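Local coordinates for protein mandelate racemase / muconate lactonizing enzyme (Burkholderia pseudomallei, PDB 2POD) that probably acts as a lyase of the enolase superfamily, although its substrate is unknown, and carries a bound sodium ion in its barrel domain, at residues B[319-333]-B[343-357]. Residues are numbered along the deposited sequence; the frame is centred on the assembly and turned at random.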
ATOM      1  N   VAL B 319     -19.569  -8.446  18.058  1.00 42.74           N
ATOM      2  CA  VAL B 319     -19.020  -8.289  19.405  1.00 47.83           C
ATOM      3  C   VAL B 319     -19.403  -9.453  20.330  1.00 46.30           C
ATOM      4  O   VAL B 319     -20.546  -9.925  20.316  1.00 43.58           O
ATOM      5  CB  VAL B 319     -19.381  -6.896  20.012  1.00 51.70           C
ATOM      6  CG1 VAL B 319     -19.132  -6.838  21.517  1.00 54.53           C
ATOM      7  CG2 VAL B 319     -18.566  -5.823  19.332  1.00 50.00           C
ATOM      8  N   ALA B 320     -18.425  -9.927  21.100  1.00 44.95           N
ATOM      9  CA  ALA B 320     -18.669 -10.833  22.214  1.00 44.02           C
ATOM     10  C   ALA B 320     -18.099 -10.235  23.502  1.00 46.89           C
ATOM     11  O   ALA B 320     -16.886 -10.254  23.707  1.00 49.62           O
ATOM     12  CB  ALA B 320     -18.043 -12.201  21.936  1.00 41.06           C
ATOM     13  N   PRO B 321     -18.969  -9.679  24.369  1.00 40.54           N
ATOM     14  CA  PRO B 321     -18.516  -9.124  25.649  1.00 38.75           C
ATOM     15  C   PRO B 321     -17.960 -10.153  26.642  1.00 43.53           C
ATOM     16  O   PRO B 321     -18.515 -11.246  26.795  1.00 46.89           O
ATOM     17  CB  PRO B 321     -19.764  -8.440  26.201  1.00 32.94           C
ATOM     18  CG  PRO B 321     -20.661  -8.272  25.008  1.00 41.10           C
ATOM     19  CD  PRO B 321     -20.412  -9.480  24.177  1.00 37.60           C
ATOM     20  N   HIS B 322     -16.861  -9.772  27.290  1.00 40.87           N
ATOM     21  CA  HIS B 322     -16.124 -10.594  28.241  1.00 47.78           C
ATOM     22  C   HIS B 322     -16.773 -10.510  29.616  1.00 52.71           C
ATOM     23  O   HIS B 322     -17.088  -9.414  30.093  1.00 56.57           O
ATOM     24  CB  HIS B 322     -14.683 -10.068  28.344  1.00 45.89           C
ATOM     25  CG  HIS B 322     -13.768 -10.927  29.160  1.00 43.89           C
ATOM     26  ND1 HIS B 322     -12.998 -10.430  30.189  1.00 47.79           N
ATOM     27  CD2 HIS B 322     -13.486 -12.248  29.088  1.00 39.95           C
ATOM     28  CE1 HIS B 322     -12.281 -11.407  30.715  1.00 38.49           C
ATOM     29  NE2 HIS B 322     -12.560 -12.522  30.064  1.00 42.71           N
ATOM     30  N   ASP B 323     -16.970 -11.664  30.252  1.00 54.52           N
ATOM     31  CA  ASP B 323     -17.072 -11.720  31.710  1.00 58.11           C
ATOM     32  C   ASP B 323     -15.903 -12.484  32.322  1.00 55.64           C
ATOM     33  O   ASP B 323     -14.813 -11.923  32.462  1.00 49.68           O
ATOM     34  CB  ASP B 323     -18.419 -12.295  32.171  1.00 60.46           C
ATOM     35  CG  ASP B 323     -18.496 -12.468  33.693  1.00 76.99           C
ATOM     36  OD1 ASP B 323     -18.167 -11.509  34.441  1.00 70.13           O
ATOM     37  OD2 ASP B 323     -18.856 -13.584  34.131  1.00 86.54           O
ATOM     38  N   CYS B 324     -16.141 -13.751  32.682  1.00 55.56           N
ATOM     39  CA  CYS B 324     -15.314 -14.515  33.635  1.00 57.78           C
ATOM     40  C   CYS B 324     -14.844 -13.773  34.903  1.00 54.77           C
ATOM     41  O   CYS B 324     -13.815 -14.119  35.482  1.00 59.40           O
ATOM     42  CB  CYS B 324     -14.134 -15.170  32.905  1.00 58.21           C
ATOM     43  SG  CYS B 324     -13.406 -16.620  33.715  1.00 70.21           S
ATOM     44  N   THR B 325     -15.579 -12.747  35.328  1.00 53.41           N
ATOM     45  CA  THR B 325     -15.134 -11.896  36.437  1.00 53.76           C
ATOM     46  C   THR B 325     -16.236 -11.718  37.481  1.00 52.62           C
ATOM     47  O   THR B 325     -16.837 -12.701  37.900  1.00 56.03           O
ATOM     48  CB  THR B 325     -14.554 -10.539  35.965  1.00 54.34           C
ATOM     49  OG1 THR B 325     -15.522  -9.846  35.170  1.00 55.84           O
ATOM     50  CG2 THR B 325     -13.280 -10.746  35.149  1.00 59.98           C
ATOM     51  N   GLY B 326     -16.495 -10.484  37.903  1.00 51.15           N
ATOM     52  CA  GLY B 326     -17.517 -10.225  38.916  1.00 54.18           C
ATOM     53  C   GLY B 326     -18.943 -10.185  38.378  1.00 52.90           C
ATOM     54  O   GLY B 326     -19.142 -10.113  37.161  1.00 53.85           O
ATOM     55  N   PRO B 327     -19.947 -10.245  39.285  1.00 49.22           N
ATOM     56  CA  PRO B 327     -21.363 -10.290  38.902  1.00 44.20           C
ATOM     57  C   PRO B 327     -21.901  -9.025  38.233  1.00 43.29           C
ATOM     58  O   PRO B 327     -22.808  -9.117  37.399  1.00 43.90           O
ATOM     59  CB  PRO B 327     -22.080 -10.531  40.237  1.00 45.39           C
ATOM     60  CG  PRO B 327     -21.151 -10.013  41.261  1.00 42.42           C
ATOM     61  CD  PRO B 327     -19.785 -10.327  40.749  1.00 43.26           C
ATOM     62  N   VAL B 328     -21.361  -7.860  38.594  1.00 42.38           N
ATOM     63  CA  VAL B 328     -21.855  -6.590  38.060  1.00 43.36           C
ATOM     64  C   VAL B 328     -21.437  -6.429  36.603  1.00 44.86           C
ATOM     65  O   VAL B 328     -22.233  -5.978  35.771  1.00 44.10           O
ATOM     66  CB  VAL B 328     -21.408  -5.380  38.919  1.00 45.28           C
ATOM     67  CG1 VAL B 328     -21.628  -4.047  38.198  1.00 38.73           C
ATOM     68  CG2 VAL B 328     -22.121  -5.390  40.242  1.00 32.18           C
ATOM     69  N   VAL B 329     -20.202  -6.838  36.307  1.00 46.40           N
ATOM     70  CA  VAL B 329     -19.691  -6.891  34.931  1.00 48.57           C
ATOM     71  C   VAL B 329     -20.510  -7.831  34.043  1.00 49.61           C
ATOM     72  O   VAL B 329     -20.872  -7.455  32.931  1.00 53.36           O
ATOM     73  CB  VAL B 329     -18.157  -7.181  34.890  1.00 45.93           C
ATOM     74  CG1 VAL B 329     -17.702  -7.731  33.544  1.00 44.06           C
ATOM     75  CG2 VAL B 329     -17.396  -5.918  35.206  1.00 38.37           C
ATOM     76  N   LEU B 330     -20.847  -9.015  34.559  1.00 47.79           N
ATOM     77  CA  LEU B 330     -21.676  -9.991  33.831  1.00 48.88           C
ATOM     78  C   LEU B 330     -23.060  -9.436  33.494  1.00 46.24           C
ATOM     79  O   LEU B 330     -23.636  -9.762  32.462  1.00 46.99           O
ATOM     80  CB  LEU B 330     -21.821 -11.288  34.647  1.00 46.02           C
ATOM     81  CG  LEU B 330     -22.217 -12.643  34.026  1.00 53.44           C
ATOM     82  CD1 LEU B 330     -23.498 -13.194  34.596  1.00 45.55           C
ATOM     83  CD2 LEU B 330     -22.237 -12.727  32.502  1.00 49.68           C
ATOM     84  N   THR B 331     -23.577  -8.591  34.376  1.00 46.41           N
ATOM     85  CA  THR B 331     -24.920  -8.046  34.258  1.00 45.06           C
ATOM     86  C   THR B 331     -24.931  -6.911  33.249  1.00 41.86           C
ATOM     87  O   THR B 331     -25.788  -6.874  32.363  1.00 45.45           O
ATOM     88  CB  THR B 331     -25.406  -7.546  35.625  1.00 44.84           C
ATOM     89  OG1 THR B 331     -25.258  -8.602  36.577  1.00 55.95           O
ATOM     90  CG2 THR B 331     -26.848  -7.110  35.576  1.00 42.74           C
ATOM     91  N   ALA B 332     -23.966  -6.002  33.396  1.00 40.48           N
ATOM     92  CA  ALA B 332     -23.760  -4.875  32.488  1.00 41.69           C
ATOM     93  C   ALA B 332     -23.424  -5.302  31.056  1.00 41.09           C
ATOM     94  O   ALA B 332     -23.885  -4.680  30.099  1.00 44.19           O
ATOM     95  CB  ALA B 332     -22.682  -3.942  33.040  1.00 40.10           C
ATOM     96  N   SER B 333     -22.639  -6.370  30.917  1.00 42.04           N
ATOM     97  CA  SER B 333     -22.314  -6.930  29.607  1.00 41.34           C
ATOM     98  C   SER B 333     -23.547  -7.507  28.945  1.00 43.87           C
ATOM     99  O   SER B 333     -23.691  -7.421  27.721  1.00 49.91           O
ATOM    100  CB  SER B 333     -21.251  -8.029  29.709  1.00 40.99           C
ATOM    101  OG  SER B 333     -20.135  -7.615  30.467  1.00 39.14           O
ATOM    102  N   ALA B 343     -24.204  -8.217  18.599  1.00 41.34           N
ATOM    103  CA  ALA B 343     -23.804  -9.140  19.672  1.00 41.69           C
ATOM    104  C   ALA B 343     -23.947 -10.622  19.296  1.00 40.18           C
ATOM    105  O   ALA B 343     -24.940 -11.025  18.709  1.00 43.01           O
ATOM    106  CB  ALA B 343     -24.543  -8.829  20.944  1.00 45.60           C
ATOM    107  N   LEU B 344     -22.924 -11.417  19.599  1.00 46.39           N
ATOM    108  CA  LEU B 344     -22.842 -12.805  19.118  1.00 47.81           C
ATOM    109  C   LEU B 344     -23.197 -13.762  20.250  1.00 50.06           C
ATOM    110  O   LEU B 344     -24.159 -14.538  20.158  1.00 50.10           O
ATOM    111  CB  LEU B 344     -21.418 -13.112  18.637  1.00 47.27           C
ATOM    112  CG  LEU B 344     -21.028 -14.133  17.551  1.00 47.89           C
ATOM    113  CD1 LEU B 344     -19.630 -14.673  17.850  1.00 32.80           C
ATOM    114  CD2 LEU B 344     -22.011 -15.276  17.297  1.00 41.20           C
ATOM    115  N   VAL B 345     -22.389 -13.703  21.305  1.00 48.50           N
ATOM    116  CA  VAL B 345     -22.576 -14.507  22.501  1.00 51.90           C
ATOM    117  C   VAL B 345     -22.256 -13.643  23.703  1.00 50.26           C
ATOM    118  O   VAL B 345     -21.599 -12.614  23.576  1.00 55.37           O
ATOM    119  CB  VAL B 345     -21.666 -15.766  22.525  1.00 52.29           C
ATOM    120  CG1 VAL B 345     -22.347 -16.939  21.842  1.00 57.39           C
ATOM    121  CG2 VAL B 345     -20.303 -15.485  21.898  1.00 56.36           C
ATOM    122  N   GLN B 346     -22.737 -14.063  24.865  1.00 51.06           N
ATOM    123  CA  GLN B 346     -22.307 -13.494  26.128  1.00 47.04           C
ATOM    124  C   GLN B 346     -21.594 -14.554  26.948  1.00 50.97           C
ATOM    125  O   GLN B 346     -22.204 -15.555  27.333  1.00 56.33           O
ATOM    126  CB  GLN B 346     -23.512 -12.949  26.894  1.00 44.28           C
ATOM    127  CG  GLN B 346     -23.179 -12.421  28.273  1.00 38.89           C
ATOM    128  CD  GLN B 346     -22.126 -11.348  28.230  1.00 43.19           C
ATOM    129  OE1 GLN B 346     -21.048 -11.497  28.800  1.00 53.68           O
ATOM    130  NE2 GLN B 346     -22.425 -10.257  27.542  1.00 46.51           N
ATOM    131  N   GLU B 347     -20.306 -14.330  27.202  1.00 52.08           N
ATOM    132  CA  GLU B 347     -19.521 -15.132  28.152  1.00 52.41           C
ATOM    133  C   GLU B 347     -20.204 -15.231  29.515  1.00 52.06           C
ATOM    134  O   GLU B 347     -20.648 -14.225  30.065  1.00 50.59           O
ATOM    135  CB  GLU B 347     -18.119 -14.534  28.307  1.00 49.44           C
ATOM    136  CG  GLU B 347     -17.161 -15.326  29.194  1.00 51.67           C
ATOM    137  CD  GLU B 347     -15.694 -15.012  28.918  1.00 64.51           C
ATOM    138  OE1 GLU B 347     -15.408 -14.257  27.965  1.00 65.31           O
ATOM    139  OE2 GLU B 347     -14.821 -15.535  29.646  1.00 67.47           O
ATOM    140  N   SER B 348     -20.300 -16.452  30.028  1.00 49.47           N
ATOM    141  CA  SER B 348     -20.634 -16.686  31.427  1.00 49.76           C
ATOM    142  C   SER B 348     -19.887 -17.909  31.953  1.00 52.14           C
ATOM    143  O   SER B 348     -19.445 -18.764  31.175  1.00 52.00           O
ATOM    144  CB  SER B 348     -22.144 -16.870  31.591  1.00 49.98           C
ATOM    145  OG  SER B 348     -22.571 -18.122  31.068  1.00 46.33           O
ATOM    146  N   VAL B 349     -19.738 -17.977  33.275  1.00 51.00           N
ATOM    147  CA  VAL B 349     -19.074 -19.102  33.939  1.00 50.97           C
ATOM    148  C   VAL B 349     -20.030 -19.705  34.974  1.00 51.20           C
ATOM    149  O   VAL B 349     -20.399 -19.037  35.936  1.00 50.33           O
ATOM    150  CB  VAL B 349     -17.761 -18.650  34.635  1.00 50.64           C
ATOM    151  CG1 VAL B 349     -17.001 -19.845  35.193  1.00 54.17           C
ATOM    152  CG2 VAL B 349     -16.877 -17.901  33.667  1.00 52.97           C
ATOM    153  N   ARG B 350     -20.430 -20.958  34.767  1.00 50.90           N
ATOM    154  CA  ARG B 350     -21.469 -21.583  35.591  1.00 53.87           C
ATOM    155  C   ARG B 350     -21.077 -21.786  37.056  1.00 56.85           C
ATOM    156  O   ARG B 350     -21.914 -21.641  37.948  1.00 52.36           O
ATOM    157  CB  ARG B 350     -22.015 -22.867  34.951  1.00 53.63           C
ATOM    158  CG  ARG B 350     -20.982 -23.953  34.711  1.00 53.54           C
ATOM    159  CD  ARG B 350     -21.593 -25.172  34.058  1.00 53.72           C
ATOM    160  NE  ARG B 350     -20.644 -26.282  34.066  1.00 54.09           N
ATOM    161  CZ  ARG B 350     -20.957 -27.551  33.820  1.00 55.17           C
ATOM    162  NH1 ARG B 350     -22.204 -27.895  33.530  1.00 43.61           N
ATOM    163  NH2 ARG B 350     -20.012 -28.479  33.864  1.00 54.96           N
ATOM    164  N   ALA B 351     -19.793 -22.063  37.292  1.00 59.15           N
ATOM    165  CA  ALA B 351     -19.210 -22.098  38.642  1.00 61.66           C
ATOM    166  C   ALA B 351     -19.258 -20.751  39.373  1.00 63.67           C
ATOM    167  O   ALA B 351     -19.066 -20.691  40.590  1.00 65.65           O
ATOM    168  CB  ALA B 351     -17.776 -22.609  38.582  1.00 59.49           C
ATOM    169  N   PHE B 352     -19.504 -19.678  38.628  1.00 64.82           N
ATOM    170  CA  PHE B 352     -19.543 -18.339  39.198  1.00 65.74           C
ATOM    171  C   PHE B 352     -20.992 -17.960  39.519  1.00 64.64           C
ATOM    172  O   PHE B 352     -21.299 -17.608  40.663  1.00 61.19           O
ATOM    173  CB  PHE B 352     -18.919 -17.319  38.233  1.00 67.24           C
ATOM    174  CG  PHE B 352     -17.405 -17.300  38.223  1.00 69.16           C
ATOM    175  CD1 PHE B 352     -16.652 -18.422  38.577  1.00 63.40           C
ATOM    176  CD2 PHE B 352     -16.729 -16.146  37.822  1.00 73.38           C
ATOM    177  CE1 PHE B 352     -15.259 -18.387  38.554  1.00 63.62           C
ATOM    178  CE2 PHE B 352     -15.332 -16.105  37.791  1.00 70.28           C
ATOM    179  CZ  PHE B 352     -14.597 -17.230  38.159  1.00 65.35           C
ATOM    180  N   TYR B 353     -21.875 -18.052  38.520  1.00 62.62           N
ATOM    181  CA  TYR B 353     -23.282 -17.665  38.693  1.00 62.75           C
ATOM    182  C   TYR B 353     -24.181 -18.635  39.468  1.00 62.76           C
ATOM    183  O   TYR B 353     -25.164 -18.207  40.076  1.00 61.64           O
ATOM    184  CB  TYR B 353     -23.938 -17.164  37.389  1.00 57.63           C
ATOM    185  CG  TYR B 353     -24.085 -18.190  36.282  1.00 61.56           C
ATOM    186  CD1 TYR B 353     -25.051 -19.197  36.347  1.00 58.49           C
ATOM    187  CD2 TYR B 353     -23.282 -18.131  35.147  1.00 60.57           C
ATOM    188  CE1 TYR B 353     -25.189 -20.132  35.331  1.00 54.58           C
ATOM    189  CE2 TYR B 353     -23.416 -19.060  34.124  1.00 54.10           C
ATOM    190  CZ  TYR B 353     -24.365 -20.057  34.222  1.00 56.37           C
ATOM    191  OH  TYR B 353     -24.494 -20.975  33.208  1.00 53.04           O
ATOM    192  N   ASP B 354     -23.860 -19.929  39.432  1.00 64.74           N
ATOM    193  CA  ASP B 354     -24.465 -20.889  40.371  1.00 69.18           C
ATOM    194  C   ASP B 354     -23.679 -20.962  41.682  1.00 69.99           C
ATOM    195  O   ASP B 354     -24.172 -21.497  42.678  1.00 75.50           O
ATOM    196  CB  ASP B 354     -24.605 -22.293  39.760  1.00 68.23           C
ATOM    197  CG  ASP B 354     -25.335 -22.295  38.418  1.00 75.63           C
ATOM    198  OD1 ASP B 354     -26.478 -21.791  38.333  1.00 73.93           O
ATOM    199  OD2 ASP B 354     -24.764 -22.828  37.441  1.00 85.32           O
ATOM    200  N   GLY B 355     -22.464 -20.418  41.678  1.00 66.09           N
ATOM    201  CA  GLY B 355     -21.593 -20.450  42.845  1.00 64.24           C
ATOM    202  C   GLY B 355     -21.522 -19.128  43.584  1.00 64.08           C
ATOM    203  O   GLY B 355     -22.527 -18.653  44.115  1.00 66.05           O
ATOM    204  N   TRP B 356     -20.329 -18.533  43.600  1.00 61.89           N
ATOM    205  CA  TRP B 356     -19.991 -17.454  44.529  1.00 62.14           C
ATOM    206  C   TRP B 356     -20.636 -16.087  44.278  1.00 63.00           C
ATOM    207  O   TRP B 356     -20.489 -15.181  45.104  1.00 62.28           O
ATOM    208  CB  TRP B 356     -18.472 -17.318  44.685  1.00 64.00           C
ATOM    209  CG  TRP B 356     -17.719 -16.874  43.444  1.00 63.20           C
ATOM    210  CD1 TRP B 356     -17.175 -17.683  42.485  1.00 62.66           C
ATOM    211  CD2 TRP B 356     -17.406 -15.527  43.054  1.00 58.66           C
ATOM    212  NE1 TRP B 356     -16.556 -16.924  41.521  1.00 61.95           N
ATOM    213  CE2 TRP B 356     -16.682 -15.599  41.844  1.00 60.01           C
ATOM    214  CE3 TRP B 356     -17.678 -14.266  43.604  1.00 62.17           C
ATOM    215  CZ2 TRP B 356     -16.220 -14.459  41.175  1.00 62.38           C
ATOM    216  CZ3 TRP B 356     -17.212 -13.130  42.939  1.00 64.30           C
ATOM    217  CH2 TRP B 356     -16.497 -13.238  41.737  1.00 60.80           C
ATOM    218  N   TYR B 357     -21.344 -15.942  43.156  1.00 66.24           N
ATOM    219  CA  TYR B 357     -22.086 -14.709  42.840  1.00 68.16           C
ATOM    220  C   TYR B 357     -23.300 -14.549  43.760  1.00 69.56           C
ATOM    221  O   TYR B 357     -23.694 -13.423  44.090  1.00 70.20           O
ATOM    222  CB  TYR B 357     -22.598 -14.726  41.393  1.00 66.99           C
ATOM    223  CG  TYR B 357     -21.611 -14.410  40.279  1.00 66.54           C
ATOM    224  CD1 TYR B 357     -22.053 -14.320  38.958  1.00 64.87           C
ATOM    225  CD2 TYR B 357     -20.255 -14.204  40.529  1.00 67.62           C
ATOM    226  CE1 TYR B 357     -21.182 -14.046  37.917  1.00 63.93           C
ATOM    227  CE2 TYR B 357     -19.372 -13.920  39.491  1.00 68.46           C
ATOM    228  CZ  TYR B 357     -19.845 -13.843  38.185  1.00 70.79           C
ATOM    229  OH  TYR B 357     -18.987 -13.570  37.140  1.00 60.93           O
TER
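The backbone amide of Leu344 donates to Val319 O over 2.9 Å, at 148° at the hydrogen, while Ala343 CA makes a CA-H...O contact with the same oxygen at 3.4 Å. Together they tie the start of strand 319-321 to the chain leading into strand 346-348. Farther along, the Glu347 side chain runs alongside that of His322, pointing the same way. With CG anti to the backbone N (chi1 -176°) and the chain extended beyond it, the glutamate carboxylate arrives beside the imidazole, where Glu347 OE1 lies at the ring edge, 3.0 Å from His322 CD2. The two planes are turned 74° apart, and OE2, close to Cys324 CB, is held by Thr122. His322 ND1 is bonded to Asp295, which helps fix the rotation of the ring. Beyond this polar cluster, Cys324 SG rests on Val349 CG2 and meets the Phe352 ring obliquely. Asp323 OD1 accepts from Thr325 N in an Asx turn that shapes the loop before helix 327-339. The Tyr357 ring is sandwiched between Phe352 CB on one face and Pro327 on the other, with Pro327 CB 4.0 Å from the ring centroid in a CH-pi contact. At the ring edge, Leu330 CD1 lies 4.1 Å from Tyr357 CE1. Tyr357 OH lies 3.0 Å from Asp323 OD2. Strands 319-321 and 346-348, joined through helix 327-339, are the seventh and eighth of the enolase-superfamily (beta/alpha)7beta barrel; 346-348 closes it by pairing with 117-122, and the His322 side chain stands about 3 Å from the sodium ion bound by Glu220, Glu246 and Glu272.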